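Local coordinates for protein L-asparagine oxygenase (Streptomyces coelicolor, PDB 2OG5) that catalyses the iron(II)- and 2-oxoglutarate-dependent 3-hydroxylation of L-asparagine, which supplies a building block of the calcium-dependent lipopeptide antibiotic of Streptomyces coelicolor, at residues A145-E149 / E181-H185; P189-L195 / Q328-T334; F184-R188 / R338-M342. All blocks are in the same frame, centred on the assembly; numbering follows the deposited sequence.

Contact 1: residues A145-E149 / E181-H185; sequences AFLPE and ENAFH. With NA (sodium ion), chain B.
Phe-146 meets His-185 in a T-shaped pair, the phenyl edge set against one face of the imidazole. Its CE1 lies over the middle of that face, 3.7 Å from His-185 NE2; the centroids are 4.8 Å apart and the planes meet at 61°. His-185 swings CG away from its backbone N (chi1 -159°) and so presents a face to the phenyl edge. An aromatic pair suits this buried spot because the imidazole can accept the phenyl edge while its ND1 stays engaged with the backbone of His-187.

The CD2-CE2 part of the phenyl ring borders the side-chain amide of Asn-182, whose plane stands nearly perpendicular to the ring. The amide also reaches the Glu-149 carboxylate, so this substrate-binding asparagine is bordered by an apolar ring and an acidic group. Glu-149 has the length to get there from its turn: its chain is extended beyond CG. Glu-181 instead bends at chi2 (67°), turning one oxygen to the metal and the other toward Glu-149. The facing oxygens, Glu-149 OE2 and Glu-181 OE2, are 3.7 Å apart; Arg-329, in long, weak ion pairs with both, probably eases their proximity. Glu-181 OE1 binds sodium at 2.0 Å, and His-179, His-311 and three waters complete the site, which is the iron site of the enzyme.

Type I turns shape both backbones, one from Phe-146 to Glu-149 and the other from Asn-182 to His-185. The first begins on the last residue of strand 142-146, which lies between strands 326-333 and 349-350; the second belongs to the loop from strand 176-179 to strand 191-196. Phe-331 of strand 326-333 packs against Phe-146, Glu-149 and Glu-181.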
ATOM      1  N   ALA A 145      -7.537   8.653   0.400  1.00 17.70           N
ATOM      2  CA  ALA A 145      -7.457   8.210   1.790  1.00 17.68           C
ATOM      3  C   ALA A 145      -8.844   8.183   2.394  1.00 17.83           C
ATOM      4  O   ALA A 145      -9.797   8.636   1.777  1.00 18.06           O
ATOM      5  CB  ALA A 145      -6.527   9.084   2.599  1.00 18.62           C
ATOM      6  N   PHE A 146      -8.941   7.616   3.595  1.00 17.66           N
ATOM      7  CA  PHE A 146     -10.227   7.365   4.239  1.00 18.18           C
ATOM      8  C   PHE A 146     -10.279   8.159   5.524  1.00 17.56           C
ATOM      9  O   PHE A 146      -9.367   8.078   6.330  1.00 18.15           O
ATOM     10  CB  PHE A 146     -10.381   5.867   4.525  1.00 18.71           C
ATOM     11  CG  PHE A 146     -10.259   5.031   3.290  1.00 19.48           C
ATOM     12  CD1 PHE A 146     -11.375   4.704   2.549  1.00 19.65           C
ATOM     13  CD2 PHE A 146      -9.005   4.637   2.825  1.00 20.00           C
ATOM     14  CE1 PHE A 146     -11.262   3.964   1.377  1.00 20.78           C
ATOM     15  CE2 PHE A 146      -8.884   3.896   1.651  1.00 21.11           C
ATOM     16  CZ  PHE A 146     -10.011   3.566   0.930  1.00 20.53           C
ATOM     17  N   LEU A 147     -11.352   8.928   5.708  1.00 18.03           N
ATOM     18  CA  LEU A 147     -11.426   9.848   6.848  1.00 18.39           C
ATOM     19  C   LEU A 147     -11.175   9.155   8.206  1.00 18.45           C
ATOM     20  O   LEU A 147     -10.455   9.695   9.066  1.00 18.99           O
ATOM     21  CB  LEU A 147     -12.765  10.585   6.824  1.00 18.44           C
ATOM     22  CG  LEU A 147     -12.940  11.660   7.900  1.00 18.76           C
ATOM     23  CD1 LEU A 147     -11.794  12.677   7.862  1.00 21.01           C
ATOM     24  CD2 LEU A 147     -14.286  12.362   7.782  1.00 19.18           C
ATOM     25  N   PRO A 148     -11.757   7.963   8.425  1.00 18.91           N
ATOM     26  CA  PRO A 148     -11.529   7.287   9.714  1.00 19.24           C
ATOM     27  C   PRO A 148     -10.168   6.632   9.951  1.00 19.63           C
ATOM     28  O   PRO A 148      -9.939   6.075  11.038  1.00 19.58           O
ATOM     29  CB  PRO A 148     -12.615   6.199   9.730  1.00 19.18           C
ATOM     30  CG  PRO A 148     -13.590   6.611   8.730  1.00 19.73           C
ATOM     31  CD  PRO A 148     -12.772   7.243   7.647  1.00 19.13           C
ATOM     32  N   GLU A 149      -9.273   6.685   8.964  1.00 20.40           N
ATOM     33  CA  GLU A 149      -7.957   6.054   9.076  1.00 21.01           C
ATOM     34  C   GLU A 149      -6.858   7.101   8.841  1.00 20.16           C
ATOM     35  O   GLU A 149      -6.781   7.706   7.766  1.00 19.64           O
ATOM     36  CB  GLU A 149      -7.861   4.918   8.057  1.00 21.67           C
ATOM     37  CG  GLU A 149      -6.491   4.300   7.868  1.00 23.18           C
ATOM     38  CD  GLU A 149      -6.446   3.306   6.718  1.00 25.49           C
ATOM     39  OE1 GLU A 149      -6.921   3.634   5.602  1.00 27.58           O
ATOM     40  OE2 GLU A 149      -5.913   2.192   6.938  1.00 32.26           O
ATOM     41  N   GLU A 181      -5.442  -4.460   1.750  1.00 19.64           N
ATOM     42  CA  GLU A 181      -5.664  -3.206   2.460  1.00 20.31           C
ATOM     43  C   GLU A 181      -7.144  -2.839   2.430  1.00 19.87           C
ATOM     44  O   GLU A 181      -7.750  -2.791   1.365  1.00 18.66           O
ATOM     45  CB  GLU A 181      -4.842  -2.087   1.823  1.00 20.99           C
ATOM     46  CG  GLU A 181      -4.736  -0.844   2.682  1.00 22.47           C
ATOM     47  CD  GLU A 181      -3.933  -1.067   3.932  1.00 29.00           C
ATOM     48  OE1 GLU A 181      -3.103  -2.000   3.951  1.00 31.40           O
ATOM     49  OE2 GLU A 181      -4.143  -0.332   4.927  1.00 34.53           O
ATOM     50  N   ASN A 182      -7.703  -2.580   3.609  1.00 20.38           N
ATOM     51  CA  ASN A 182      -9.085  -2.151   3.776  1.00 20.96           C
ATOM     52  C   ASN A 182     -10.035  -3.067   3.015  1.00 20.56           C
ATOM     53  O   ASN A 182     -10.920  -2.609   2.292  1.00 21.31           O
ATOM     54  CB  ASN A 182      -9.274  -0.672   3.363  1.00 21.95           C
ATOM     55  CG  ASN A 182      -8.441   0.291   4.216  1.00 25.75           C
ATOM     56  OD1 ASN A 182      -8.157   1.431   3.809  1.00 31.48           O
ATOM     57  ND2 ASN A 182      -8.036  -0.163   5.396  1.00 28.93           N
ATOM     58  N   ALA A 183      -9.854  -4.376   3.215  1.00 20.73           N
ATOM     59  CA  ALA A 183     -10.595  -5.404   2.488  1.00 20.98           C
ATOM     60  C   ALA A 183     -12.111  -5.223   2.580  1.00 21.44           C
ATOM     61  O   ALA A 183     -12.833  -5.517   1.627  1.00 22.14           O
ATOM     62  CB  ALA A 183     -10.197  -6.812   2.984  1.00 20.96           C
ATOM     63  N   PHE A 184     -12.590  -4.731   3.719  1.00 21.32           N
ATOM     64  CA  PHE A 184     -14.023  -4.509   3.930  1.00 21.46           C
ATOM     65  C   PHE A 184     -14.637  -3.470   2.997  1.00 21.77           C
ATOM     66  O   PHE A 184     -15.851  -3.460   2.812  1.00 22.59           O
ATOM     67  CB  PHE A 184     -14.270  -4.051   5.374  1.00 22.34           C
ATOM     68  CG  PHE A 184     -13.892  -2.606   5.631  1.00 23.58           C
ATOM     69  CD1 PHE A 184     -14.859  -1.610   5.615  1.00 24.62           C
ATOM     70  CD2 PHE A 184     -12.574  -2.243   5.888  1.00 24.73           C
ATOM     71  CE1 PHE A 184     -14.503  -0.272   5.846  1.00 24.98           C
ATOM     72  CE2 PHE A 184     -12.226  -0.912   6.123  1.00 24.90           C
ATOM     73  CZ  PHE A 184     -13.192   0.063   6.101  1.00 24.74           C
ATOM     74  N   HIS A 185     -13.821  -2.565   2.461  1.00 20.97           N
ATOM     75  CA  HIS A 185     -14.348  -1.348   1.830  1.00 21.01           C
ATOM     76  C   HIS A 185     -14.553  -1.514   0.325  1.00 21.17           C
ATOM     77  O   HIS A 185     -13.677  -2.021  -0.379  1.00 20.08           O
ATOM     78  CB  HIS A 185     -13.389  -0.196   2.120  1.00 21.05           C
ATOM     79  CG  HIS A 185     -13.998   1.163   1.982  1.00 21.05           C
ATOM     80  ND1 HIS A 185     -14.429   1.668   0.774  1.00 21.37           N
ATOM     81  CD2 HIS A 185     -14.195   2.145   2.894  1.00 23.24           C
ATOM     82  CE1 HIS A 185     -14.894   2.893   0.952  1.00 22.75           C
ATOM     83  NE2 HIS A 185     -14.757   3.210   2.228  1.00 23.60           N
TER
HETATM   84 NA    NA B 401      -1.718  -2.991   5.008  1.00 21.57          NA
HETATM   85  O   HOH W   1      -5.330  -0.230   7.053  1.00 61.83           O
HETATM   86  O   HOH W   2      -2.602  -2.052   6.480  1.00 34.03           O
HETATM   87  O   HOH W   3      -0.177  -2.901   6.338  1.00 38.42           O
HETATM   88  O   HOH W   4      -0.105  -1.072   4.570  1.00 30.98           O

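Contact 2: residues P189-L195 / Q328-T334; sequences PDFVMLL and QRTFVLT
Pro-189 lays its CG over one face of the Phe-331 ring, a CH-pi contact 3.7 Å from CG to the ring centroid. Asp-190 N and Phe-191 N both donate to Val-332 O, forming a classic beta bulge where the pairing starts. Asp-190 also receives Thr-334 N on OD2 at 2.9 Å, from above the carboxylate plane; a short acidic side chain can thus hold the strand end. Phe-191 O accepts in turn from Val-332 N, and the ring brings CE2 to 3.4 Å from Thr-334 CG2. Val-192, a compact branched residue, sets CG2 beside Phe-331 and CG1 against Arg-329 CD. Met-193 pairs with Thr-330 through two backbone bonds, and its flexible chain bends at chi3 (-64°) to put CE 3.6 Å from Val-332 CG2. Leu-194 CD2 covers the aliphatic part of Arg-329 at CG, 3.7 Å away; Arg-329 NH2 donates to Gln-156 OE1, and Phe-331 CZ lies over one face of the guanidinium, toward its rim. Leu-195 closes the ladder with two backbone bonds to Gln-328. This antiparallel pair belongs to the larger sheet of the jelly-roll fold of iron(II)/2-oxoglutarate oxygenases, with Arg-329 projecting from it into the L-asparagine site.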
ATOM      1  N   PRO A 189      -8.159   0.591  -1.547  1.00 18.63           N
ATOM      2  CA  PRO A 189      -7.112   0.975  -2.481  1.00 18.53           C
ATOM      3  C   PRO A 189      -6.937  -0.026  -3.612  1.00 18.26           C
ATOM      4  O   PRO A 189      -7.019  -1.237  -3.388  1.00 18.68           O
ATOM      5  CB  PRO A 189      -5.868   1.012  -1.587  1.00 18.92           C
ATOM      6  CG  PRO A 189      -6.406   1.352  -0.252  1.00 19.18           C
ATOM      7  CD  PRO A 189      -7.692   0.610  -0.153  1.00 18.74           C
ATOM      8  N   ASP A 190      -6.658   0.473  -4.809  1.00 17.65           N
ATOM      9  CA  ASP A 190      -6.281  -0.382  -5.936  1.00 17.84           C
ATOM     10  C   ASP A 190      -4.797  -0.707  -5.890  1.00 18.28           C
ATOM     11  O   ASP A 190      -4.414  -1.855  -6.129  1.00 17.62           O
ATOM     12  CB  ASP A 190      -6.700   0.282  -7.232  1.00 18.42           C
ATOM     13  CG  ASP A 190      -8.207   0.467  -7.295  1.00 19.23           C
ATOM     14  OD1 ASP A 190      -8.931  -0.547  -7.286  1.00 20.83           O
ATOM     15  OD2 ASP A 190      -8.681   1.626  -7.284  1.00 22.39           O
ATOM     16  N   PHE A 191      -3.969   0.284  -5.561  1.00 17.92           N
ATOM     17  CA  PHE A 191      -2.550   0.058  -5.249  1.00 17.69           C
ATOM     18  C   PHE A 191      -2.224   0.624  -3.881  1.00 17.90           C
ATOM     19  O   PHE A 191      -2.780   1.658  -3.485  1.00 17.75           O
ATOM     20  CB  PHE A 191      -1.611   0.686  -6.285  1.00 18.21           C
ATOM     21  CG  PHE A 191      -1.840   0.204  -7.682  1.00 18.30           C
ATOM     22  CD1 PHE A 191      -1.327  -1.013  -8.115  1.00 17.69           C
ATOM     23  CD2 PHE A 191      -2.548   0.977  -8.581  1.00 20.23           C
ATOM     24  CE1 PHE A 191      -1.553  -1.455  -9.398  1.00 19.41           C
ATOM     25  CE2 PHE A 191      -2.764   0.538  -9.880  1.00 21.15           C
ATOM     26  CZ  PHE A 191      -2.276  -0.689 -10.278  1.00 19.83           C
ATOM     27  N   VAL A 192      -1.294  -0.032  -3.186  1.00 17.89           N
ATOM     28  CA  VAL A 192      -0.705   0.491  -1.959  1.00 17.77           C
ATOM     29  C   VAL A 192       0.776   0.726  -2.223  1.00 18.04           C
ATOM     30  O   VAL A 192       1.479  -0.191  -2.662  1.00 17.98           O
ATOM     31  CB  VAL A 192      -0.851  -0.500  -0.797  1.00 18.18           C
ATOM     32  CG1 VAL A 192      -0.185   0.047   0.480  1.00 19.02           C
ATOM     33  CG2 VAL A 192      -2.333  -0.800  -0.544  1.00 19.31           C
ATOM     34  N   MET A 193       1.219   1.964  -2.007  1.00 18.11           N
ATOM     35  CA  MET A 193       2.609   2.360  -2.230  1.00 18.29           C
ATOM     36  C   MET A 193       3.297   2.604  -0.907  1.00 18.18           C
ATOM     37  O   MET A 193       2.759   3.312  -0.053  1.00 18.15           O
ATOM     38  CB  MET A 193       2.669   3.632  -3.073  1.00 18.52           C
ATOM     39  CG  MET A 193       1.969   3.479  -4.404  1.00 19.11           C
ATOM     40  SD  MET A 193       2.319   4.831  -5.543  1.00 20.75           S
ATOM     41  CE  MET A 193       1.602   6.180  -4.642  1.00 19.56           C
ATOM     42  N   LEU A 194       4.487   2.018  -0.750  1.00 18.59           N
ATOM     43  CA  LEU A 194       5.288   2.160   0.451  1.00 18.50           C
ATOM     44  C   LEU A 194       6.675   2.669   0.073  1.00 18.40           C
ATOM     45  O   LEU A 194       7.438   1.953  -0.593  1.00 18.45           O
ATOM     46  CB  LEU A 194       5.422   0.805   1.128  1.00 18.68           C
ATOM     47  CG  LEU A 194       4.132   0.199   1.677  1.00 19.73           C
ATOM     48  CD1 LEU A 194       4.352  -1.267   2.055  1.00 22.59           C
ATOM     49  CD2 LEU A 194       3.660   1.015   2.865  1.00 22.25           C
ATOM     50  N   LEU A 195       6.979   3.904   0.467  1.00 18.17           N
ATOM     51  CA  LEU A 195       8.289   4.511   0.215  1.00 18.19           C
ATOM     52  C   LEU A 195       9.127   4.412   1.481  1.00 18.49           C
ATOM     53  O   LEU A 195       8.714   4.882   2.542  1.00 18.04           O
ATOM     54  CB  LEU A 195       8.137   5.979  -0.191  1.00 18.33           C
ATOM     55  CG  LEU A 195       9.408   6.799  -0.422  1.00 18.61           C
ATOM     56  CD1 LEU A 195      10.209   6.259  -1.619  1.00 21.16           C
ATOM     57  CD2 LEU A 195       9.056   8.271  -0.592  1.00 19.64           C
ATOM     58  N   GLN A 328       6.691   5.750   4.343  1.00 19.28           N
ATOM     59  CA  GLN A 328       5.494   6.549   4.106  1.00 18.98           C
ATOM     60  C   GLN A 328       4.632   5.853   3.054  1.00 19.01           C
ATOM     61  O   GLN A 328       5.141   5.239   2.112  1.00 19.49           O
ATOM     62  CB  GLN A 328       5.847   7.985   3.734  1.00 19.24           C
ATOM     63  CG  GLN A 328       6.398   8.717   4.956  1.00 19.44           C
ATOM     64  CD  GLN A 328       6.677  10.184   4.753  1.00 19.83           C
ATOM     65  OE1 GLN A 328       7.115  10.619   3.678  1.00 20.18           O
ATOM     66  NE2 GLN A 328       6.460  10.964   5.811  1.00 20.62           N
ATOM     67  N   ARG A 329       3.322   5.921   3.269  1.00 18.77           N
ATOM     68  CA  ARG A 329       2.365   5.157   2.509  1.00 18.87           C
ATOM     69  C   ARG A 329       1.332   6.067   1.864  1.00 18.42           C
ATOM     70  O   ARG A 329       0.794   6.974   2.497  1.00 18.38           O
ATOM     71  CB  ARG A 329       1.649   4.171   3.431  1.00 19.37           C
ATOM     72  CG  ARG A 329       0.698   3.243   2.693  1.00 20.08           C
ATOM     73  CD  ARG A 329       0.042   2.293   3.634  1.00 21.88           C
ATOM     74  NE  ARG A 329      -0.835   2.993   4.556  1.00 23.49           N
ATOM     75  CZ  ARG A 329      -1.404   2.435   5.616  1.00 25.70           C
ATOM     76  NH1 ARG A 329      -1.184   1.166   5.909  1.00 27.76           N
ATOM     77  NH2 ARG A 329      -2.178   3.171   6.401  1.00 26.09           N
ATOM     78  N   THR A 330       1.034   5.783   0.597  1.00 17.95           N
ATOM     79  CA  THR A 330      -0.061   6.419  -0.117  1.00 17.71           C
ATOM     80  C   THR A 330      -0.854   5.376  -0.892  1.00 17.68           C
ATOM     81  O   THR A 330      -0.281   4.472  -1.503  1.00 18.15           O
ATOM     82  CB  THR A 330       0.460   7.486  -1.076  1.00 17.73           C
ATOM     83  OG1 THR A 330       1.028   8.530  -0.294  1.00 17.71           O
ATOM     84  CG2 THR A 330      -0.641   8.055  -1.956  1.00 18.38           C
ATOM     85  N   PHE A 331      -2.176   5.502  -0.815  1.00 17.56           N
ATOM     86  CA  PHE A 331      -3.111   4.669  -1.568  1.00 17.83           C
ATOM     87  C   PHE A 331      -3.423   5.282  -2.921  1.00 18.14           C
ATOM     88  O   PHE A 331      -3.524   6.511  -3.051  1.00 17.39           O
ATOM     89  CB  PHE A 331      -4.420   4.519  -0.809  1.00 18.46           C
ATOM     90  CG  PHE A 331      -4.279   3.945   0.580  1.00 19.26           C
ATOM     91  CD1 PHE A 331      -3.432   2.885   0.835  1.00 18.79           C
ATOM     92  CD2 PHE A 331      -5.020   4.469   1.633  1.00 19.66           C
ATOM     93  CE1 PHE A 331      -3.323   2.349   2.101  1.00 19.50           C
ATOM     94  CE2 PHE A 331      -4.912   3.942   2.911  1.00 19.65           C
ATOM     95  CZ  PHE A 331      -4.072   2.872   3.140  1.00 19.73           C
ATOM     96  N   VAL A 332      -3.594   4.427  -3.928  1.00 18.02           N
ATOM     97  CA  VAL A 332      -4.000   4.846  -5.263  1.00 17.71           C
ATOM     98  C   VAL A 332      -5.335   4.235  -5.644  1.00 17.85           C
ATOM     99  O   VAL A 332      -5.555   3.035  -5.450  1.00 17.73           O
ATOM    100  CB  VAL A 332      -2.964   4.414  -6.301  1.00 17.42           C
ATOM    101  CG1 VAL A 332      -3.332   4.938  -7.685  1.00 18.48           C
ATOM    102  CG2 VAL A 332      -1.575   4.903  -5.884  1.00 18.73           C
ATOM    103  N   LEU A 333      -6.209   5.083  -6.181  1.00 17.36           N
ATOM    104  CA  LEU A 333      -7.461   4.683  -6.783  1.00 17.67           C
ATOM    105  C   LEU A 333      -7.309   4.800  -8.299  1.00 17.55           C
ATOM    106  O   LEU A 333      -6.974   5.861  -8.825  1.00 17.85           O
ATOM    107  CB  LEU A 333      -8.617   5.548  -6.261  1.00 17.97           C
ATOM    108  CG  LEU A 333      -8.867   5.388  -4.753  1.00 19.07           C
ATOM    109  CD1 LEU A 333      -9.805   6.492  -4.218  1.00 20.82           C
ATOM    110  CD2 LEU A 333      -9.421   4.015  -4.422  1.00 20.44           C
ATOM    111  N   THR A 334      -7.511   3.682  -8.991  1.00 17.92           N
ATOM    112  CA  THR A 334      -7.354   3.653 -10.442  1.00 19.02           C
ATOM    113  C   THR A 334      -8.447   4.413 -11.179  1.00 19.64           C
ATOM    114  O   THR A 334      -8.206   4.889 -12.277  1.00 20.74           O
ATOM    115  CB  THR A 334      -7.311   2.219 -10.956  1.00 19.11           C
ATOM    116  OG1 THR A 334      -8.317   1.441 -10.291  1.00 22.87           O
ATOM    117  CG2 THR A 334      -5.937   1.624 -10.680  1.00 20.34           C
TER

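Contact 3: residues F184-R188 / R338-M342; sequences FHEHR and RSRAM
His-187 presents a face to Ser-339 and an edge to Met-342. Ser-339 CB stands over the centre of the imidazole, 3.8 Å from the ring centroid, in a CH-pi contact. On the opposite face lies CG of Glu-186, so the ring is sandwiched between two aliphatic carbons. With chi1 at -63°, His-187 places CG beside its own backbone N, and the ring extends toward the 3-10 segment 338-342. A small serine suits this place: CB approaches the ring closely, while OG turns to Arg-343 and to the carbonyl of Leu-336.

Met-342 runs out extended, antiparallel in direction to the His-185 side chain that it slides past. Its sulfur arrives near the planes of two imidazoles, 3.6 Å from His-185 CE1 and 3.7 Å from His-187 CD2, and touches both rings at their edges. An unbranched thioether is slim enough to enter between them.

Arg-338 adds a looser layer. Its chain bends at chi3 (57°) and sets one guanidinium face against His-187 CE1, which lies toward the rim of that group, the two planes inclined at 61°. The backbone oxygen of Arg-338 approaches His-187 CE1 obliquely at 3.3 Å. A water donates to Glu-186 O and accepts a weak bond from Arg-338 NH1.

Within the 184-188 loop, two polar groups are held by local bonds. The N-H of His-187 meets His-185 ND1 almost exactly in the imidazole plane, and His-185 O accepts from both N and NH1 of Arg-188, which come from opposite faces of its carbonyl plane.

No direct hydrogen bond crosses the contact, so apart from one weak water link it rests on CH-pi, sulfur-aromatic and van der Waals packing. Because His-185 ND1 acts as an acceptor, a neutral ring with its proton on NE2 is likely.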
ATOM      1  N   PHE A 184     -12.590  -4.731   3.719  1.00 21.32           N
ATOM      2  CA  PHE A 184     -14.023  -4.509   3.930  1.00 21.46           C
ATOM      3  C   PHE A 184     -14.637  -3.470   2.997  1.00 21.77           C
ATOM      4  O   PHE A 184     -15.851  -3.460   2.812  1.00 22.59           O
ATOM      5  CB  PHE A 184     -14.270  -4.051   5.374  1.00 22.34           C
ATOM      6  CG  PHE A 184     -13.892  -2.606   5.631  1.00 23.58           C
ATOM      7  CD1 PHE A 184     -14.859  -1.610   5.615  1.00 24.62           C
ATOM      8  CD2 PHE A 184     -12.574  -2.243   5.888  1.00 24.73           C
ATOM      9  CE1 PHE A 184     -14.503  -0.272   5.846  1.00 24.98           C
ATOM     10  CE2 PHE A 184     -12.226  -0.912   6.123  1.00 24.90           C
ATOM     11  CZ  PHE A 184     -13.192   0.063   6.101  1.00 24.74           C
ATOM     12  N   HIS A 185     -13.821  -2.565   2.461  1.00 20.97           N
ATOM     13  CA  HIS A 185     -14.348  -1.348   1.830  1.00 21.01           C
ATOM     14  C   HIS A 185     -14.553  -1.514   0.325  1.00 21.17           C
ATOM     15  O   HIS A 185     -13.677  -2.021  -0.379  1.00 20.08           O
ATOM     16  CB  HIS A 185     -13.389  -0.196   2.120  1.00 21.05           C
ATOM     17  CG  HIS A 185     -13.998   1.163   1.982  1.00 21.05           C
ATOM     18  ND1 HIS A 185     -14.429   1.668   0.774  1.00 21.37           N
ATOM     19  CD2 HIS A 185     -14.195   2.145   2.894  1.00 23.24           C
ATOM     20  CE1 HIS A 185     -14.894   2.893   0.952  1.00 22.75           C
ATOM     21  NE2 HIS A 185     -14.757   3.210   2.228  1.00 23.60           N
ATOM     22  N   GLU A 186     -15.718  -1.078  -0.149  1.00 22.26           N
ATOM     23  CA  GLU A 186     -16.068  -1.112  -1.574  1.00 22.97           C
ATOM     24  C   GLU A 186     -15.049  -0.394  -2.453  1.00 22.26           C
ATOM     25  O   GLU A 186     -14.804  -0.802  -3.587  1.00 22.92           O
ATOM     26  CB  GLU A 186     -17.454  -0.480  -1.776  1.00 23.47           C
ATOM     27  CG  GLU A 186     -17.919  -0.379  -3.226  1.00 25.21           C
ATOM     28  CD  GLU A 186     -19.258   0.333  -3.395  1.00 27.83           C
ATOM     29  OE1 GLU A 186     -19.847   0.809  -2.388  1.00 32.86           O
ATOM     30  OE2 GLU A 186     -19.701   0.435  -4.562  1.00 35.11           O
ATOM     31  N   HIS A 187     -14.477   0.687  -1.931  1.00 21.32           N
ATOM     32  CA  HIS A 187     -13.497   1.493  -2.658  1.00 20.64           C
ATOM     33  C   HIS A 187     -12.134   1.405  -2.009  1.00 20.25           C
ATOM     34  O   HIS A 187     -11.397   2.385  -1.943  1.00 19.20           O
ATOM     35  CB  HIS A 187     -13.972   2.942  -2.742  1.00 21.02           C
ATOM     36  CG  HIS A 187     -15.242   3.094  -3.505  1.00 20.81           C
ATOM     37  ND1 HIS A 187     -15.347   2.744  -4.829  1.00 22.46           N
ATOM     38  CD2 HIS A 187     -16.460   3.557  -3.136  1.00 24.19           C
ATOM     39  CE1 HIS A 187     -16.580   2.969  -5.245  1.00 24.79           C
ATOM     40  NE2 HIS A 187     -17.277   3.460  -4.235  1.00 25.14           N
ATOM     41  N   ARG A 188     -11.791   0.205  -1.560  1.00 18.88           N
ATOM     42  CA  ARG A 188     -10.468  -0.048  -1.011  1.00 19.44           C
ATOM     43  C   ARG A 188      -9.379   0.305  -2.031  1.00 18.57           C
ATOM     44  O   ARG A 188      -9.629   0.343  -3.233  1.00 19.40           O
ATOM     45  CB  ARG A 188     -10.360  -1.502  -0.580  1.00 19.35           C
ATOM     46  CG  ARG A 188     -10.477  -2.511  -1.700  1.00 20.55           C
ATOM     47  CD  ARG A 188     -10.654  -3.904  -1.117  1.00 21.38           C
ATOM     48  NE  ARG A 188     -11.044  -4.883  -2.124  1.00 21.70           N
ATOM     49  CZ  ARG A 188     -12.285  -5.063  -2.574  1.00 23.38           C
ATOM     50  NH1 ARG A 188     -13.298  -4.335  -2.123  1.00 23.62           N
ATOM     51  NH2 ARG A 188     -12.524  -5.992  -3.490  1.00 23.93           N
ATOM     52  N   ARG A 338     -15.329   6.713  -9.444  1.00 18.18           N
ATOM     53  CA  ARG A 338     -16.268   5.731  -8.913  1.00 19.22           C
ATOM     54  C   ARG A 338     -16.687   5.988  -7.465  1.00 18.90           C
ATOM     55  O   ARG A 338     -17.747   5.530  -7.060  1.00 19.50           O
ATOM     56  CB  ARG A 338     -15.679   4.323  -9.015  1.00 19.52           C
ATOM     57  CG  ARG A 338     -15.455   3.836 -10.421  1.00 22.19           C
ATOM     58  CD  ARG A 338     -14.980   2.402 -10.436  1.00 24.30           C
ATOM     59  NE  ARG A 338     -15.941   1.548  -9.753  1.00 28.75           N
ATOM     60  CZ  ARG A 338     -15.672   0.757  -8.713  1.00 31.35           C
ATOM     61  NH1 ARG A 338     -14.442   0.640  -8.221  1.00 33.41           N
ATOM     62  NH2 ARG A 338     -16.662   0.048  -8.170  1.00 32.66           N
ATOM     63  N   SER A 339     -15.853   6.696  -6.706  1.00 18.47           N
ATOM     64  CA  SER A 339     -16.098   6.971  -5.293  1.00 18.61           C
ATOM     65  C   SER A 339     -16.618   8.382  -5.037  1.00 18.75           C
ATOM     66  O   SER A 339     -16.645   8.831  -3.889  1.00 18.23           O
ATOM     67  CB  SER A 339     -14.813   6.743  -4.486  1.00 18.74           C
ATOM     68  OG  SER A 339     -13.738   7.534  -4.969  1.00 18.96           O
ATOM     69  N   ARG A 340     -17.072   9.073  -6.075  1.00 18.64           N
ATOM     70  CA  ARG A 340     -17.518  10.469  -5.926  1.00 18.61           C
ATOM     71  C   ARG A 340     -18.562  10.662  -4.815  1.00 19.57           C
ATOM     72  O   ARG A 340     -18.521  11.657  -4.111  1.00 19.02           O
ATOM     73  CB  ARG A 340     -18.053  11.009  -7.261  1.00 19.31           C
ATOM     74  CG  ARG A 340     -18.559  12.459  -7.225  1.00 18.59           C
ATOM     75  CD  ARG A 340     -17.491  13.455  -6.874  1.00 18.82           C
ATOM     76  NE  ARG A 340     -18.028  14.819  -6.797  1.00 18.92           N
ATOM     77  CZ  ARG A 340     -18.634  15.346  -5.738  1.00 20.36           C
ATOM     78  NH1 ARG A 340     -18.789  14.657  -4.621  1.00 20.20           N
ATOM     79  NH2 ARG A 340     -19.084  16.592  -5.796  1.00 20.69           N
ATOM     80  N   ALA A 341     -19.479   9.713  -4.669  1.00 19.64           N
ATOM     81  CA  ALA A 341     -20.513   9.787  -3.634  1.00 19.73           C
ATOM     82  C   ALA A 341     -19.940   9.820  -2.215  1.00 20.38           C
ATOM     83  O   ALA A 341     -20.613  10.273  -1.283  1.00 20.35           O
ATOM     84  CB  ALA A 341     -21.493   8.622  -3.787  1.00 20.57           C
ATOM     85  N   MET A 342     -18.713   9.328  -2.057  1.00 20.23           N
ATOM     86  CA  MET A 342     -18.023   9.329  -0.764  1.00 20.81           C
ATOM     87  C   MET A 342     -16.998  10.463  -0.585  1.00 20.06           C
ATOM     88  O   MET A 342     -16.334  10.528   0.455  1.00 19.86           O
ATOM     89  CB  MET A 342     -17.307   7.987  -0.562  1.00 21.20           C
ATOM     90  CG  MET A 342     -18.251   6.817  -0.467  1.00 22.99           C
ATOM     91  SD  MET A 342     -17.346   5.360   0.028  1.00 27.11           S
ATOM     92  CE  MET A 342     -18.632   4.145   0.068  1.00 26.00           C
TER
HETATM   93  O   HOH W   5     -12.721  -1.049  -5.812  1.00 42.86           O

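Overall arrangement
From the N terminus, strand 142-146 and the turn after it open contact 1, which closes a loop of some thirty residues at 181-185. Contact 3 begins on that same stretch, sharing Phe-184 and His-185, and reaches 338-342 far along the chain. Contact 2 is nested inside this large loop: 189-195 follows directly, and 328-334 returns shortly before contact 3 closes. Contacts 1 and 2 are therefore in series, yet they meet in space, since Glu-181 CB packs on Val-192 CG2. Leu-333 touches the backbone at His-187, joining contacts 2 and 3. Together they tie the metal-site loop to the larger sheet and to the C-terminal 3-10 segment.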